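Local coordinates for aminopeptidase N family protein (Idiomarina loihiensis L2TR, PDB 4FGM) that probably removes amino acids from the N-termini of peptides, as a zinc-dependent aminopeptidase of the M61 family, at residues A157-Y160 / D161-I164; P38-Y41 / L42-F46; I425-L428 / N429-G433. One frame throughout, in Å; residues are numbered along the deposited sequence.

Contact 1: A157-Y160 / D161-I164; sequences ADNY and DALI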
loop_
_atom_site.group_PDB
_atom_site.type_symbol
_atom_site.label_atom_id
_atom_site.label_comp_id
_atom_site.label_asym_id
_atom_site.label_seq_id
_atom_site.Cartn_x
_atom_site.Cartn_y
_atom_site.Cartn_z
ATOM N N ALA A 157 -22.312 -12.044 4.963
ATOM C CA ALA A 157 -21.139 -11.792 5.792
ATOM C C ALA A 157 -21.571 -12.027 7.241
ATOM O O ALA A 157 -22.710 -11.739 7.604
ATOM C CB ALA A 157 -20.655 -10.359 5.608
ATOM N N ASP A 158 -20.672 -12.541 8.073
ATOM C CA ASP A 158 -21.029 -12.806 9.460
ATOM C C ASP A 158 -21.409 -11.566 10.262
ATOM O O ASP A 158 -22.159 -11.655 11.229
ATOM C CB ASP A 158 -19.895 -13.553 10.166
ATOM C CG ASP A 158 -19.658 -14.937 9.582
ATOM O OD1 ASP A 158 -20.594 -15.495 8.971
ATOM O OD2 ASP A 158 -18.542 -15.473 9.746
ATOM N N ASN A 159 -20.907 -10.408 9.854
ATOM C CA ASN A 159 -21.195 -9.156 10.558
ATOM C C ASN A 159 -20.722 -7.945 9.745
ATOM O O ASN A 159 -20.046 -8.096 8.723
ATOM C CB ASN A 159 -20.507 -9.159 11.922
ATOM C CG ASN A 159 -19.048 -9.543 11.825
ATOM O OD1 ASN A 159 -18.291 -8.948 11.056
ATOM N ND2 ASN A 159 -18.645 -10.545 12.602
ATOM N N TYR A 160 -21.067 -6.746 10.203
ATOM C CA TYR A 160 -20.685 -5.542 9.484
ATOM C C TYR A 160 -19.184 -5.476 9.201
ATOM O O TYR A 160 -18.771 -5.090 8.107
ATOM C CB TYR A 160 -21.108 -4.293 10.251
ATOM C CG TYR A 160 -20.930 -3.030 9.444
ATOM C CD1 TYR A 160 -21.769 -2.747 8.362
ATOM C CD2 TYR A 160 -19.903 -2.136 9.729
ATOM C CE1 TYR A 160 -21.587 -1.605 7.582
ATOM C CE2 TYR A 160 -19.709 -0.989 8.954
ATOM C CZ TYR A 160 -20.555 -0.733 7.882
ATOM O OH TYR A 160 -20.360 0.372 7.093
ATOM N N ASP A 161 -18.374 -5.857 10.185
ATOM C CA ASP A 161 -16.924 -5.831 10.040
ATOM C C ASP A 161 -16.471 -6.681 8.865
ATOM O O ASP A 161 -15.551 -6.313 8.132
ATOM C CB ASP A 161 -16.246 -6.343 11.307
ATOM C CG ASP A 161 -14.735 -6.315 11.201
ATOM O OD1 ASP A 161 -14.150 -5.213 11.255
ATOM O OD2 ASP A 161 -14.134 -7.397 11.046
ATOM N N ALA A 162 -17.115 -7.828 8.692
ATOM C CA ALA A 162 -16.766 -8.716 7.595
ATOM C C ALA A 162 -17.281 -8.110 6.294
ATOM O O ALA A 162 -16.585 -8.111 5.280
ATOM C CB ALA A 162 -17.374 -10.091 7.816
ATOM N N LEU A 163 -18.495 -7.575 6.337
ATOM C CA LEU A 163 -19.104 -6.969 5.162
ATOM C C LEU A 163 -18.198 -5.941 4.488
ATOM O O LEU A 163 -18.021 -5.951 3.268
ATOM C CB LEU A 163 -20.414 -6.280 5.542
ATOM C CG LEU A 163 -21.106 -5.501 4.416
ATOM C CD1 LEU A 163 -21.711 -6.481 3.416
ATOM C CD2 LEU A 163 -22.196 -4.612 4.999
ATOM N N ILE A 164 -17.628 -5.045 5.286
ATOM C CA ILE A 164 -16.776 -4.003 4.733
ATOM C C ILE A 164 -15.356 -4.463 4.419
ATOM O O ILE A 164 -14.475 -3.649 4.137
ATOM C CB ILE A 164 -16.746 -2.773 5.656
ATOM C CG1 ILE A 164 -16.157 -3.138 7.016
ATOM C CG2 ILE A 164 -18.162 -2.240 5.828
ATOM C CD1 ILE A 164 -15.979 -1.944 7.927
#

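Contact 2: P38-Y41 / L42-F46; sequences PGSY and LIRDF. With MAE (maleic acid), chain B.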
loop_
_atom_site.group_PDB
_atom_site.type_symbol
_atom_site.label_atom_id
_atom_site.label_comp_id
_atom_site.label_asym_id
_atom_site.label_seq_id
_atom_site.Cartn_x
_atom_site.Cartn_y
_atom_site.Cartn_z
ATOM N N PRO A 38 -10.299 0.267 6.865
ATOM C CA PRO A 38 -9.171 -0.509 7.396
ATOM C C PRO A 38 -8.074 -0.697 6.358
ATOM O O PRO A 38 -8.350 -0.974 5.199
ATOM C CB PRO A 38 -9.825 -1.835 7.807
ATOM C CG PRO A 38 -11.178 -1.380 8.310
ATOM C CD PRO A 38 -11.591 -0.333 7.261
ATOM N N GLY A 39 -6.826 -0.526 6.783
ATOM C CA GLY A 39 -5.709 -0.699 5.877
ATOM C C GLY A 39 -5.215 0.587 5.245
ATOM O O GLY A 39 -4.141 0.606 4.683
ATOM N N SER A 40 -5.995 1.657 5.336
ATOM C CA SER A 40 -5.612 2.944 4.767
ATOM C C SER A 40 -5.893 3.965 5.861
ATOM O O SER A 40 -7.021 4.446 6.022
ATOM C CB SER A 40 -6.450 3.238 3.524
ATOM O OG SER A 40 -5.940 4.353 2.825
ATOM N N TYR A 41 -4.846 4.302 6.600
ATOM C CA TYR A 41 -4.970 5.198 7.737
ATOM C C TYR A 41 -5.056 6.680 7.452
ATOM O O TYR A 41 -4.144 7.444 7.764
ATOM C CB TYR A 41 -3.836 4.876 8.710
ATOM C CG TYR A 41 -3.662 3.371 8.839
ATOM C CD1 TYR A 41 -4.652 2.587 9.438
ATOM C CD2 TYR A 41 -2.569 2.722 8.257
ATOM C CE1 TYR A 41 -4.562 1.194 9.449
ATOM C CE2 TYR A 41 -2.472 1.334 8.258
ATOM C CZ TYR A 41 -3.472 0.577 8.856
ATOM O OH TYR A 41 -3.387 -0.795 8.850
ATOM N N LEU A 42 -6.185 7.071 6.868
ATOM C CA LEU A 42 -6.476 8.461 6.541
ATOM C C LEU A 42 -7.991 8.682 6.604
ATOM O O LEU A 42 -8.767 7.961 5.962
ATOM C CB LEU A 42 -5.963 8.809 5.139
ATOM C CG LEU A 42 -6.225 10.254 4.686
ATOM C CD1 LEU A 42 -5.420 11.231 5.556
ATOM C CD2 LEU A 42 -5.848 10.413 3.222
ATOM N N ILE A 43 -8.412 9.666 7.390
ATOM C CA ILE A 43 -9.826 9.973 7.510
ATOM C C ILE A 43 -10.263 10.439 6.126
ATOM O O ILE A 43 -9.709 11.407 5.597
ATOM C CB ILE A 43 -10.072 11.107 8.528
ATOM C CG1 ILE A 43 -9.644 10.660 9.921
ATOM C CG2 ILE A 43 -11.536 11.509 8.519
ATOM C CD1 ILE A 43 -10.401 9.462 10.437
ATOM N N ARG A 44 -11.252 9.760 5.544
ATOM C CA ARG A 44 -11.718 10.105 4.206
ATOM C C ARG A 44 -13.163 10.591 4.043
ATOM O O ARG A 44 -13.572 10.945 2.934
ATOM C CB ARG A 44 -11.473 8.923 3.270
ATOM C CG ARG A 44 -10.004 8.603 3.082
ATOM C CD ARG A 44 -9.802 7.619 1.945
ATOM N NE ARG A 44 -8.479 7.792 1.356
ATOM C CZ ARG A 44 -7.414 7.106 1.730
ATOM N NH1 ARG A 44 -7.533 6.199 2.683
ATOM N NH2 ARG A 44 -6.235 7.342 1.175
ATOM N N ASP A 45 -13.929 10.597 5.131
ATOM C CA ASP A 45 -15.321 11.045 5.110
ATOM C C ASP A 45 -16.165 10.539 3.923
ATOM O O ASP A 45 -16.780 11.332 3.195
ATOM C CB ASP A 45 -15.370 12.577 5.154
ATOM C CG ASP A 45 -14.816 13.150 6.458
ATOM O OD1 ASP A 45 -14.781 12.419 7.469
ATOM O OD2 ASP A 45 -14.431 14.339 6.483
ATOM N N PHE A 46 -16.212 9.220 3.744
ATOM C CA PHE A 46 -16.976 8.616 2.655
ATOM C C PHE A 46 -18.426 9.110 2.593
ATOM O O PHE A 46 -19.010 9.223 1.513
ATOM C CB PHE A 46 -16.970 7.092 2.788
ATOM C CG PHE A 46 -15.588 6.472 2.728
ATOM C CD1 PHE A 46 -14.800 6.589 1.578
ATOM C CD2 PHE A 46 -15.086 5.751 3.813
ATOM C CE1 PHE A 46 -13.545 6.003 1.514
ATOM C CE2 PHE A 46 -13.829 5.163 3.752
ATOM C CZ PHE A 46 -13.059 5.288 2.599
HETATM C C1 MAE B . -0.622 -1.076 2.152
HETATM O O1 MAE B . -0.271 -0.604 3.289
HETATM O O2 MAE B . -0.881 -2.298 2.075
HETATM C C2 MAE B . -0.746 -0.128 1.022
HETATM C C3 MAE B . -1.645 0.817 0.756
HETATM C C4 MAE B . -2.800 1.175 1.573
HETATM O O3 MAE B . -3.149 0.622 2.633
HETATM O O4 MAE B . -3.441 2.158 1.148
HETATM O O HOH W 1 -9.086 5.507 4.866
#

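Contact 3: I425-L428 / N429-G433; sequences INWL and NQYPG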
loop_
_atom_site.group_PDB
_atom_site.type_symbol
_atom_site.label_atom_id
_atom_site.label_comp_id
_atom_site.label_asym_id
_atom_site.label_seq_id
_atom_site.Cartn_x
_atom_site.Cartn_y
_atom_site.Cartn_z
ATOM N N ILE A 425 8.972 -7.315 20.579
ATOM C CA ILE A 425 10.306 -7.222 21.168
ATOM C C ILE A 425 10.429 -8.145 22.388
ATOM O O ILE A 425 11.432 -8.850 22.539
ATOM C CB ILE A 425 10.673 -5.765 21.563
ATOM C CG1 ILE A 425 12.172 -5.682 21.867
ATOM C CG2 ILE A 425 9.861 -5.309 22.768
ATOM C CD1 ILE A 425 12.664 -4.285 22.204
ATOM N N ASN A 426 9.408 -8.157 23.246
ATOM C CA ASN A 426 9.427 -9.021 24.419
ATOM C C ASN A 426 9.448 -10.484 23.992
ATOM O O ASN A 426 10.139 -11.305 24.597
ATOM C CB ASN A 426 8.210 -8.755 25.297
ATOM C CG ASN A 426 8.280 -7.413 25.998
ATOM O OD1 ASN A 426 7.338 -7.004 26.665
ATOM N ND2 ASN A 426 9.404 -6.724 25.851
ATOM N N TRP A 427 8.699 -10.801 22.940
ATOM C CA TRP A 427 8.638 -12.166 22.425
ATOM C C TRP A 427 10.037 -12.609 22.000
ATOM O O TRP A 427 10.413 -13.768 22.166
ATOM C CB TRP A 427 7.689 -12.241 21.226
ATOM C CG TRP A 427 7.398 -13.636 20.771
ATOM C CD1 TRP A 427 6.423 -14.465 21.241
ATOM C CD2 TRP A 427 8.107 -14.377 19.770
ATOM N NE1 TRP A 427 6.477 -15.678 20.593
ATOM C CE2 TRP A 427 7.499 -15.649 19.685
ATOM C CE3 TRP A 427 9.192 -14.088 18.934
ATOM C CZ2 TRP A 427 7.948 -16.636 18.799
ATOM C CZ3 TRP A 427 9.638 -15.073 18.049
ATOM C CH2 TRP A 427 9.013 -16.327 17.989
ATOM N N LEU A 428 10.809 -11.680 21.447
ATOM C CA LEU A 428 12.164 -11.993 21.015
ATOM C C LEU A 428 13.130 -11.992 22.202
ATOM O O LEU A 428 14.075 -12.783 22.239
ATOM C CB LEU A 428 12.622 -10.989 19.951
ATOM C CG LEU A 428 11.909 -11.100 18.598
ATOM C CD1 LEU A 428 12.124 -9.830 17.777
ATOM C CD2 LEU A 428 12.420 -12.320 17.861
ATOM N N ASN A 429 12.889 -11.118 23.175
ATOM C CA ASN A 429 13.755 -11.045 24.350
ATOM C C ASN A 429 13.603 -12.248 25.284
ATOM O O ASN A 429 14.428 -12.457 26.177
ATOM C CB ASN A 429 13.504 -9.752 25.131
ATOM C CG ASN A 429 14.120 -8.537 24.454
ATOM O OD1 ASN A 429 14.989 -8.671 23.589
ATOM N ND2 ASN A 429 13.681 -7.345 24.853
ATOM N N GLN A 430 12.548 -13.032 25.082
ATOM C CA GLN A 430 12.313 -14.216 25.893
ATOM C C GLN A 430 12.459 -15.462 25.023
ATOM O O GLN A 430 11.923 -16.521 25.348
ATOM C CB GLN A 430 10.916 -14.176 26.525
ATOM C CG GLN A 430 10.714 -13.137 27.653
ATOM C CD GLN A 430 11.405 -13.505 28.972
ATOM O OE1 GLN A 430 11.440 -14.673 29.371
ATOM N NE2 GLN A 430 11.934 -12.498 29.666
ATOM N N TYR A 431 13.183 -15.324 23.912
ATOM C CA TYR A 431 13.426 -16.437 22.989
ATOM C C TYR A 431 14.837 -16.945 23.284
ATOM O O TYR A 431 15.810 -16.196 23.186
ATOM C CB TYR A 431 13.341 -15.968 21.532
ATOM C CG TYR A 431 13.101 -17.082 20.527
ATOM C CD1 TYR A 431 11.819 -17.336 20.029
ATOM C CD2 TYR A 431 14.147 -17.893 20.085
ATOM C CE1 TYR A 431 11.588 -18.365 19.118
ATOM C CE2 TYR A 431 13.925 -18.928 19.173
ATOM C CZ TYR A 431 12.643 -19.159 18.696
ATOM O OH TYR A 431 12.415 -20.185 17.806
ATOM N N PRO A 432 14.966 -18.231 23.633
ATOM C CA PRO A 432 16.248 -18.860 23.959
ATOM C C PRO A 432 17.386 -18.763 22.948
ATOM O O PRO A 432 17.262 -19.208 21.803
ATOM C CB PRO A 432 15.855 -20.309 24.238
ATOM C CG PRO A 432 14.701 -20.515 23.325
ATOM C CD PRO A 432 13.905 -19.249 23.543
ATOM N N GLY A 433 18.499 -18.180 23.391
ATOM C CA GLY A 433 19.673 -18.072 22.545
ATOM C C GLY A 433 19.840 -16.845 21.673
ATOM O O GLY A 433 20.807 -16.764 20.908
#

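Contact 1: A157-Y160 / D161-I164
Y160 and I164, four residues apart, pack closely across this turn: the methyl CG2 of I164 sits over one face of the tyrosine ring, 3.9 Å from its centroid and 25° off the ring normal. The methyl is displaced toward the phenol end, with CG2 of I164 only 3.5 Å from CZ of Y160. The ring reaches that place because CG of Y160 lies trans to the backbone N (chi1 -171°), which swings it out along the start of the helix. L163 crosses the tyrosine at a slant, its CD2 3.9 Å from CD1 of Y160. Beyond the turn, the hydroxyl of Y160 is hydrogen-bonded to the carbonyl of C112, and Y4 and P34 also touch this ring. Putting an alanine at Y160 would probably open a gap beside I164 CG2 and L163 CD2 and leave the C112 carbonyl without this donor.

All this hangs on a short helix, 160-163, begun two residues after strand 153-157, and N159 is its N-cap. OD1 of N159 accepts from A162 N at 2.9 Å, with an N-H...O angle of 145°, and so takes up an amide of the first turn. N159 O receives L163 N, also at 2.9 Å, and Y160 O takes I164 N at 3.0 Å. Under the turn, A157 CB packs 4.0 Å from A162 CB and also meets L163 CB.

The capping side is looser and faces solvent in part. D158 is exposed, its OD1 in a salt bridge with R156, while D161 is partly exposed and its OD2 forms a salt bridge with R240.

Contact 2: P38-Y41 / L42-F46
S40 and R44 meet at the edge of the maleic acid pocket, in a loop that folds back through an inverse gamma turn centred on Y41, where L42 N donates to S40 O at 2.9 Å. In the first shell, G39 and S40 line the pocket, with S40 OG 3.7 Å from O4 of the maleic acid. S40 holds its OG trans to the backbone N (chi1 -170°), over toward R44. There the guanidinium presents its edge: NH1 of R44 is modelled 2.4 Å from S40 OG, a hydrogen bond so short that its exact length is doubtful.

One shell further out, a water ties the turn to the arginine. It donates to S40 O (2.6 Å) and to L42 O (2.7 Å), and accepts from R44 NH1. R95, another residue of the pocket, touches S40 and lies close to R44 NH2, so two guanidinium groups gather near the serine beside the bound maleic acid.

The R44 side chain itself runs extended from CG to NE, with its CB 3.9 Å above one face of the F46 ring, and CD2 of L42 rests 3.6 Å above the guanidinium plane of R44.

Contact 3: I425-L428 / N429-G433
Y431 packs against W427 just where helix 423-429 ends: Q430 is the first residue to leave helical backbone angles, and the chain turns off into the loop before helix 437-445. The helical bonding thins out in the same place. I425 O still takes N429 N at 2.8 Å, Q430 N reaches N426 O only weakly, and Y431 N bends back to L428 O, 3.2 Å away, approaching from above that carbonyl's plane.

Along the Y431 side chain, CB starts against backbone, 3.3 Å from L428 O and a little farther from the carbonyl oxygen of W427. With CG trans to the backbone N (chi1 -160°), the ring then runs alongside the indole, the two side chains pointing the same way. CD1 of Y431 lies over one face of the W427 ring system, 3.6 Å from CH2 of W427, and CE1, the next atom out, is 3.5 Å from the same CH2. The two six-membered rings are inclined at 50°, an oblique pairing in which one side of the tyrosine leans on the benzo part of the indole.

Helix 401-413 receives both aromatics: E407 touches W427 and Y431 alike, V404 and L408 pack on the indole, and W427 NE1 is hydrogen-bonded to E411. The aromatic pair thereby joins the end of one helix to the side of another. On a different part of the turn, N429 crosses I425 obliquely, its ND2 3.7 Å from CG1 of I425.

How the contacts relate
Along the chain contact 2 comes first, then contact 1, and contact 3 far later. Contacts 1 and 2 both belong to the N-terminal M61 domain; their centres are about 17 Å apart and their nearest atoms about 5 Å, without touching. Contact 2 reaches the maleic acid pocket beside the zinc site, whereas contact 1 lies away from it, on a short helix after strand 153-157. Contact 3, about 36 Å from contact 1 and 34 Å from contact 2 between centres, lies at the end of helix 423-429, where helices 401-413 and 437-445 pack against it. The N-terminal part thus contributes some of the pocket's residues, while contact 3 lies remote from it.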